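Local coordinates for tailspike protein (Siphovirus 9NA, PDB 3RIQ) that probably recognises and cleaves the lipopolysaccharide receptor on Salmonella cells, as the trimeric, endorhamnosidase-type tailspike of the phage, at residues Phe267-Asp281 / Ile312-Trp326. Residues are numbered along the deposited sequence; the frame is centred on the assembly and turned at random.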
loop_
_atom_site.group_PDB
_atom_site.type_symbol
_atom_site.label_atom_id
_atom_site.label_comp_id
_atom_site.label_asym_id
_atom_site.label_seq_id
_atom_site.Cartn_x
_atom_site.Cartn_y
_atom_site.Cartn_z
ATOM N N PHE A 267 13.479 2.713 3.565
ATOM C CA PHE A 267 12.600 2.922 4.706
ATOM C C PHE A 267 11.230 2.440 4.259
ATOM O O PHE A 267 10.597 3.086 3.397
ATOM C CB PHE A 267 12.563 4.411 5.094
ATOM C CG PHE A 267 13.930 4.972 5.429
ATOM C CD1 PHE A 267 14.449 4.822 6.715
ATOM C CD2 PHE A 267 14.744 5.584 4.438
ATOM C CE1 PHE A 267 15.717 5.327 7.028
ATOM C CE2 PHE A 267 16.037 6.073 4.753
ATOM C CZ PHE A 267 16.513 5.943 6.048
ATOM N N ASP A 268 10.792 1.311 4.832
ATOM C CA ASP A 268 9.572 0.629 4.378
ATOM C C ASP A 268 8.675 0.293 5.572
ATOM O O ASP A 268 9.063 -0.522 6.411
ATOM C CB ASP A 268 9.963 -0.654 3.605
ATOM C CG ASP A 268 8.764 -1.546 3.251
ATOM O OD1 ASP A 268 7.608 -1.070 3.199
ATOM O OD2 ASP A 268 9.002 -2.752 2.977
ATOM N N ASN A 269 7.488 0.893 5.629
ATOM C CA ASN A 269 6.507 0.587 6.666
ATOM C C ASN A 269 6.957 1.049 8.034
ATOM O O ASN A 269 7.265 0.242 8.938
ATOM C CB ASN A 269 6.113 -0.892 6.683
ATOM C CG ASN A 269 4.847 -1.131 7.499
ATOM O OD1 ASN A 269 4.166 -0.166 7.833
ATOM N ND2 ASN A 269 4.574 -2.374 7.884
ATOM N N ILE A 270 6.981 2.357 8.188
ATOM C CA ILE A 270 7.292 2.978 9.453
ATOM C C ILE A 270 6.032 3.706 9.881
ATOM O O ILE A 270 5.449 4.444 9.090
ATOM C CB ILE A 270 8.470 3.944 9.336
ATOM C CG1 ILE A 270 9.729 3.181 8.870
ATOM C CG2 ILE A 270 8.695 4.701 10.707
ATOM C CD1 ILE A 270 10.897 4.040 8.503
ATOM N N THR A 271 5.617 3.474 11.126
ATOM C CA THR A 271 4.476 4.149 11.756
ATOM C C THR A 271 5.049 5.044 12.837
ATOM O O THR A 271 5.621 4.520 13.814
ATOM C CB THR A 271 3.541 3.102 12.442
ATOM O OG1 THR A 271 3.048 2.201 11.444
ATOM C CG2 THR A 271 2.397 3.779 13.189
ATOM N N THR A 272 4.886 6.361 12.700
ATOM C CA THR A 272 5.435 7.295 13.707
ATOM C C THR A 272 4.299 7.995 14.396
ATOM O O THR A 272 3.453 8.614 13.737
ATOM C CB THR A 272 6.355 8.337 13.088
ATOM O OG1 THR A 272 7.411 7.680 12.391
ATOM C CG2 THR A 272 6.948 9.238 14.195
ATOM N N ILE A 273 4.248 7.845 15.707
ATOM C CA ILE A 273 3.173 8.439 16.510
ATOM C C ILE A 273 3.723 9.510 17.450
ATOM O O ILE A 273 4.510 9.192 18.334
ATOM C CB ILE A 273 2.486 7.334 17.359
ATOM C CG1 ILE A 273 1.825 6.269 16.434
ATOM C CG2 ILE A 273 1.464 7.970 18.351
ATOM C CD1 ILE A 273 1.368 4.939 17.149
ATOM N N GLN A 274 3.307 10.768 17.268
ATOM C CA GLN A 274 3.609 11.867 18.208
ATOM C C GLN A 274 5.094 12.048 18.517
ATOM O O GLN A 274 5.465 12.267 19.673
ATOM C CB GLN A 274 2.797 11.730 19.492
ATOM C CG GLN A 274 1.296 11.901 19.230
ATOM C CD GLN A 274 0.482 11.743 20.505
ATOM O OE1 GLN A 274 0.694 10.800 21.306
ATOM N NE2 GLN A 274 -0.448 12.661 20.717
ATOM N N CYS A 275 5.957 11.988 17.499
ATOM C CA CYS A 275 7.357 12.448 17.733
ATOM C C CYS A 275 7.367 13.983 17.855
ATOM O O CYS A 275 6.421 14.658 17.416
ATOM C CB CYS A 275 8.308 11.978 16.636
ATOM S SG CYS A 275 7.905 12.610 14.973
ATOM N N TYR A 276 8.399 14.524 18.493
ATOM C CA TYR A 276 8.432 15.968 18.716
ATOM C C TYR A 276 8.961 16.740 17.514
ATOM O O TYR A 276 8.589 17.913 17.315
ATOM C CB TYR A 276 9.218 16.299 19.984
ATOM C CG TYR A 276 9.028 17.712 20.479
ATOM C CD1 TYR A 276 7.746 18.224 20.785
ATOM C CD2 TYR A 276 10.130 18.536 20.696
ATOM C CE1 TYR A 276 7.580 19.541 21.292
ATOM C CE2 TYR A 276 9.982 19.816 21.212
ATOM C CZ TYR A 276 8.691 20.327 21.487
ATOM O OH TYR A 276 8.532 21.621 21.993
ATOM N N TYR A 277 9.807 16.093 16.692
ATOM C CA TYR A 277 10.165 16.693 15.421
ATOM C C TYR A 277 9.425 15.988 14.266
ATOM O O TYR A 277 8.181 15.948 14.293
ATOM C CB TYR A 277 11.683 16.830 15.288
ATOM C CG TYR A 277 12.190 17.997 16.132
ATOM C CD1 TYR A 277 12.275 19.282 15.570
ATOM C CD2 TYR A 277 12.477 17.853 17.489
ATOM C CE1 TYR A 277 12.725 20.374 16.327
ATOM C CE2 TYR A 277 12.920 18.923 18.257
ATOM C CZ TYR A 277 13.037 20.187 17.685
ATOM O OH TYR A 277 13.470 21.260 18.460
ATOM N N ASP A 278 10.113 15.401 13.285
ATOM C CA ASP A 278 9.436 15.089 12.008
ATOM C C ASP A 278 9.119 13.597 11.908
ATOM O O ASP A 278 9.920 12.755 12.334
ATOM C CB ASP A 278 10.348 15.513 10.854
ATOM C CG ASP A 278 10.875 16.913 11.074
ATOM O OD1 ASP A 278 10.022 17.789 11.359
ATOM O OD2 ASP A 278 12.111 17.118 11.067
ATOM N N GLY A 279 7.959 13.261 11.360
ATOM C CA GLY A 279 7.543 11.846 11.306
ATOM C C GLY A 279 8.625 10.923 10.761
ATOM O O GLY A 279 8.858 9.826 11.293
ATOM N N ILE A 280 9.249 11.328 9.658
ATOM C CA ILE A 280 10.556 10.790 9.295
ATOM C C ILE A 280 11.386 12.002 8.895
ATOM O O ILE A 280 10.836 12.989 8.390
ATOM C CB ILE A 280 10.493 9.750 8.118
ATOM C CG1 ILE A 280 9.994 10.376 6.801
ATOM C CG2 ILE A 280 9.657 8.538 8.512
ATOM C CD1 ILE A 280 9.997 9.402 5.628
ATOM N N ASP A 281 12.703 11.933 9.132
ATOM C CA ASP A 281 13.620 13.024 8.723
ATOM C C ASP A 281 14.680 12.364 7.853
ATOM O O ASP A 281 15.688 11.866 8.375
ATOM C CB ASP A 281 14.283 13.677 9.954
ATOM C CG ASP A 281 15.366 14.672 9.572
ATOM O OD1 ASP A 281 15.462 15.004 8.360
ATOM O OD2 ASP A 281 16.099 15.145 10.482
ATOM N N ILE A 312 11.626 5.314 -0.040
ATOM C CA ILE A 312 10.791 5.565 1.127
ATOM C C ILE A 312 9.384 5.114 0.767
ATOM O O ILE A 312 8.785 5.666 -0.158
ATOM C CB ILE A 312 10.778 7.079 1.457
ATOM C CG1 ILE A 312 12.198 7.567 1.821
ATOM C CG2 ILE A 312 9.757 7.371 2.625
ATOM C CD1 ILE A 312 12.309 9.133 1.889
ATOM N N ARG A 313 8.835 4.135 1.477
ATOM C CA ARG A 313 7.497 3.657 1.109
ATOM C C ARG A 313 6.688 3.118 2.283
ATOM O O ARG A 313 7.257 2.670 3.308
ATOM C CB ARG A 313 7.554 2.638 -0.019
ATOM C CG ARG A 313 8.530 1.564 0.138
ATOM C CD ARG A 313 8.773 0.761 -1.206
ATOM N NE ARG A 313 7.596 -0.016 -1.618
ATOM C CZ ARG A 313 7.364 -1.280 -1.290
ATOM N NH1 ARG A 313 8.244 -1.930 -0.531
ATOM N NH2 ARG A 313 6.226 -1.877 -1.678
ATOM N N ASN A 314 5.370 3.255 2.169
ATOM C CA ASN A 314 4.418 2.678 3.151
ATOM C C ASN A 314 4.547 3.313 4.536
ATOM O O ASN A 314 4.506 2.613 5.566
ATOM C CB ASN A 314 4.594 1.150 3.188
ATOM C CG ASN A 314 4.464 0.520 1.794
ATOM O OD1 ASN A 314 3.541 0.830 1.060
ATOM N ND2 ASN A 314 5.414 -0.310 1.419
ATOM N N ILE A 315 4.694 4.634 4.564
ATOM C CA ILE A 315 4.936 5.365 5.818
ATOM C C ILE A 315 3.588 5.895 6.302
ATOM O O ILE A 315 2.755 6.337 5.485
ATOM C CB ILE A 315 5.844 6.575 5.553
ATOM C CG1 ILE A 315 7.133 6.145 4.850
ATOM C CG2 ILE A 315 6.109 7.363 6.850
ATOM C CD1 ILE A 315 8.048 5.168 5.625
ATOM N N ILE A 316 3.353 5.882 7.613
ATOM C CA ILE A 316 2.162 6.559 8.167
ATOM C C ILE A 316 2.587 7.282 9.437
ATOM O O ILE A 316 3.280 6.686 10.282
ATOM C CB ILE A 316 0.982 5.576 8.422
ATOM C CG1 ILE A 316 -0.249 6.361 8.937
ATOM C CG2 ILE A 316 1.381 4.417 9.364
ATOM C CD1 ILE A 316 -1.537 5.531 8.998
ATOM N N THR A 317 2.209 8.551 9.586
ATOM C CA THR A 317 2.571 9.304 10.800
ATOM C C THR A 317 1.368 10.020 11.333
ATOM O O THR A 317 0.486 10.398 10.564
ATOM C CB THR A 317 3.764 10.292 10.577
ATOM O OG1 THR A 317 3.292 11.512 9.985
ATOM C CG2 THR A 317 4.854 9.644 9.682
ATOM N N ARG A 318 1.301 10.182 12.654
ATOM C CA ARG A 318 0.103 10.796 13.265
ATOM C C ARG A 318 0.476 11.755 14.373
ATOM O O ARG A 318 1.177 11.369 15.334
ATOM C CB ARG A 318 -0.847 9.709 13.813
ATOM C CG ARG A 318 -2.201 10.272 14.277
ATOM C CD ARG A 318 -3.038 9.276 15.156
ATOM N NE ARG A 318 -2.506 9.170 16.536
ATOM C CZ ARG A 318 -2.774 10.036 17.514
ATOM N NH1 ARG A 318 -3.539 11.089 17.255
ATOM N NH2 ARG A 318 -2.248 9.872 18.741
ATOM N N ASP A 319 -0.032 12.987 14.254
ATOM C CA ASP A 319 0.071 14.020 15.309
ATOM C C ASP A 319 1.545 14.305 15.715
ATOM O O ASP A 319 1.852 14.520 16.903
ATOM C CB ASP A 319 -0.807 13.600 16.525
ATOM C CG ASP A 319 -1.166 14.754 17.458
ATOM O OD1 ASP A 319 -1.129 15.951 17.049
ATOM O OD2 ASP A 319 -1.504 14.447 18.636
ATOM N N CYS A 320 2.427 14.334 14.720
ATOM C CA CYS A 320 3.806 14.701 14.940
ATOM C C CYS A 320 3.927 16.217 15.040
ATOM O O CYS A 320 3.255 16.942 14.300
ATOM C CB CYS A 320 4.653 14.163 13.792
ATOM S SG CYS A 320 4.676 12.304 13.791
ATOM N N MET A 321 4.750 16.693 15.986
ATOM C CA MET A 321 4.835 18.120 16.243
ATOM C C MET A 321 5.573 18.897 15.152
ATOM O O MET A 321 5.328 20.110 14.961
ATOM C CB MET A 321 5.456 18.339 17.622
ATOM C CG MET A 321 5.542 19.791 18.098
ATOM S SD MET A 321 3.983 20.732 18.122
ATOM C CE MET A 321 3.144 20.025 19.555
ATOM N N GLY A 322 6.432 18.195 14.411
ATOM C CA GLY A 322 7.167 18.767 13.285
ATOM C C GLY A 322 6.430 18.506 11.972
ATOM O O GLY A 322 5.174 18.580 11.886
ATOM N N ILE A 323 7.217 18.216 10.934
ATOM C CA ILE A 323 6.685 17.939 9.602
ATOM C C ILE A 323 6.237 16.487 9.550
ATOM O O ILE A 323 6.847 15.618 10.167
ATOM C CB ILE A 323 7.759 18.269 8.537
ATOM C CG1 ILE A 323 8.074 19.777 8.591
ATOM C CG2 ILE A 323 7.333 17.843 7.113
ATOM C CD1 ILE A 323 9.284 20.188 7.727
ATOM N N GLY A 324 5.133 16.231 8.840
ATOM C CA GLY A 324 4.574 14.879 8.849
ATOM C C GLY A 324 5.545 13.838 8.294
ATOM O O GLY A 324 5.649 12.739 8.846
ATOM N N ALA A 325 6.262 14.183 7.225
ATOM C CA ALA A 325 7.303 13.305 6.612
ATOM C C ALA A 325 8.051 14.211 5.662
ATOM O O ALA A 325 7.423 14.979 4.893
ATOM C CB ALA A 325 6.671 12.145 5.820
ATOM N N TRP A 326 9.379 14.150 5.697
ATOM C CA TRP A 326 10.155 14.944 4.749
ATOM C C TRP A 326 11.530 14.382 4.427
ATOM O O TRP A 326 12.057 13.469 5.117
ATOM C CB TRP A 326 10.256 16.417 5.158
ATOM C CG TRP A 326 11.251 16.815 6.237
ATOM C CD1 TRP A 326 11.591 16.133 7.394
ATOM C CD2 TRP A 326 11.942 18.073 6.296
ATOM N NE1 TRP A 326 12.490 16.907 8.158
ATOM C CE2 TRP A 326 12.716 18.091 7.499
ATOM C CE3 TRP A 326 11.974 19.197 5.452
ATOM C CZ2 TRP A 326 13.507 19.196 7.867
ATOM C CZ3 TRP A 326 12.754 20.311 5.822
ATOM C CH2 TRP A 326 13.505 20.296 7.015
#
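D268 and N314 lie side by side where both segments turn a corner, at N269 and N314: ND2 of N314 gives OD1 of D268 an almost straight bond (2.9 Å, 177° at the hydrogen), approaching from the syn side but 33° out of the carboxylate plane. The same ND2 lies over one face of the R313 guanidinium, whose NH1 makes a long salt bridge to OD2 of D268, 3.7 Å away. OD2 of D268 and NH1 of R313 also hydrogen-bond to N269 of a neighbouring subunit, so this corner belongs to the trimer interface. Beyond it, strands 270-273 and 315-318 run parallel, their axes 4.7 Å apart, as successive rungs of the right-handed parallel beta-helix. Residues align in the ladder with their equivalents one coil on: T271 with I316, T272 with T317. Each of the two threonines T272 and T317 turns its OG1 back to a glycine carbonyl of its own coil, G279 and G324, tying strand to returning loop. Inside, I280 has CG1 wedged between its backbone N and carbonyl carbon (chi1 63°), which carries CD1 to within 3.6 Å of CG2 of I312, while its CG2 faces that of I315. SG of C275 touches SG of C320 at 3.5 Å, too far for a disulfide. At the far end of the strands the extended Q274 points its NE2 at OD2 of D319 (2.9 Å), on the anti side of the carboxylate; the other oxygen of D319 is held by H343 and K366. D278 divides its carboxylate: OD1 takes the backbone N of I323 on its anti lone pair, and OD2 meets NE1 of W326 in a weak, bent bond. CD1 of I323 covers one indole face, offset toward the rim, and O of I280 lies at the ring edge.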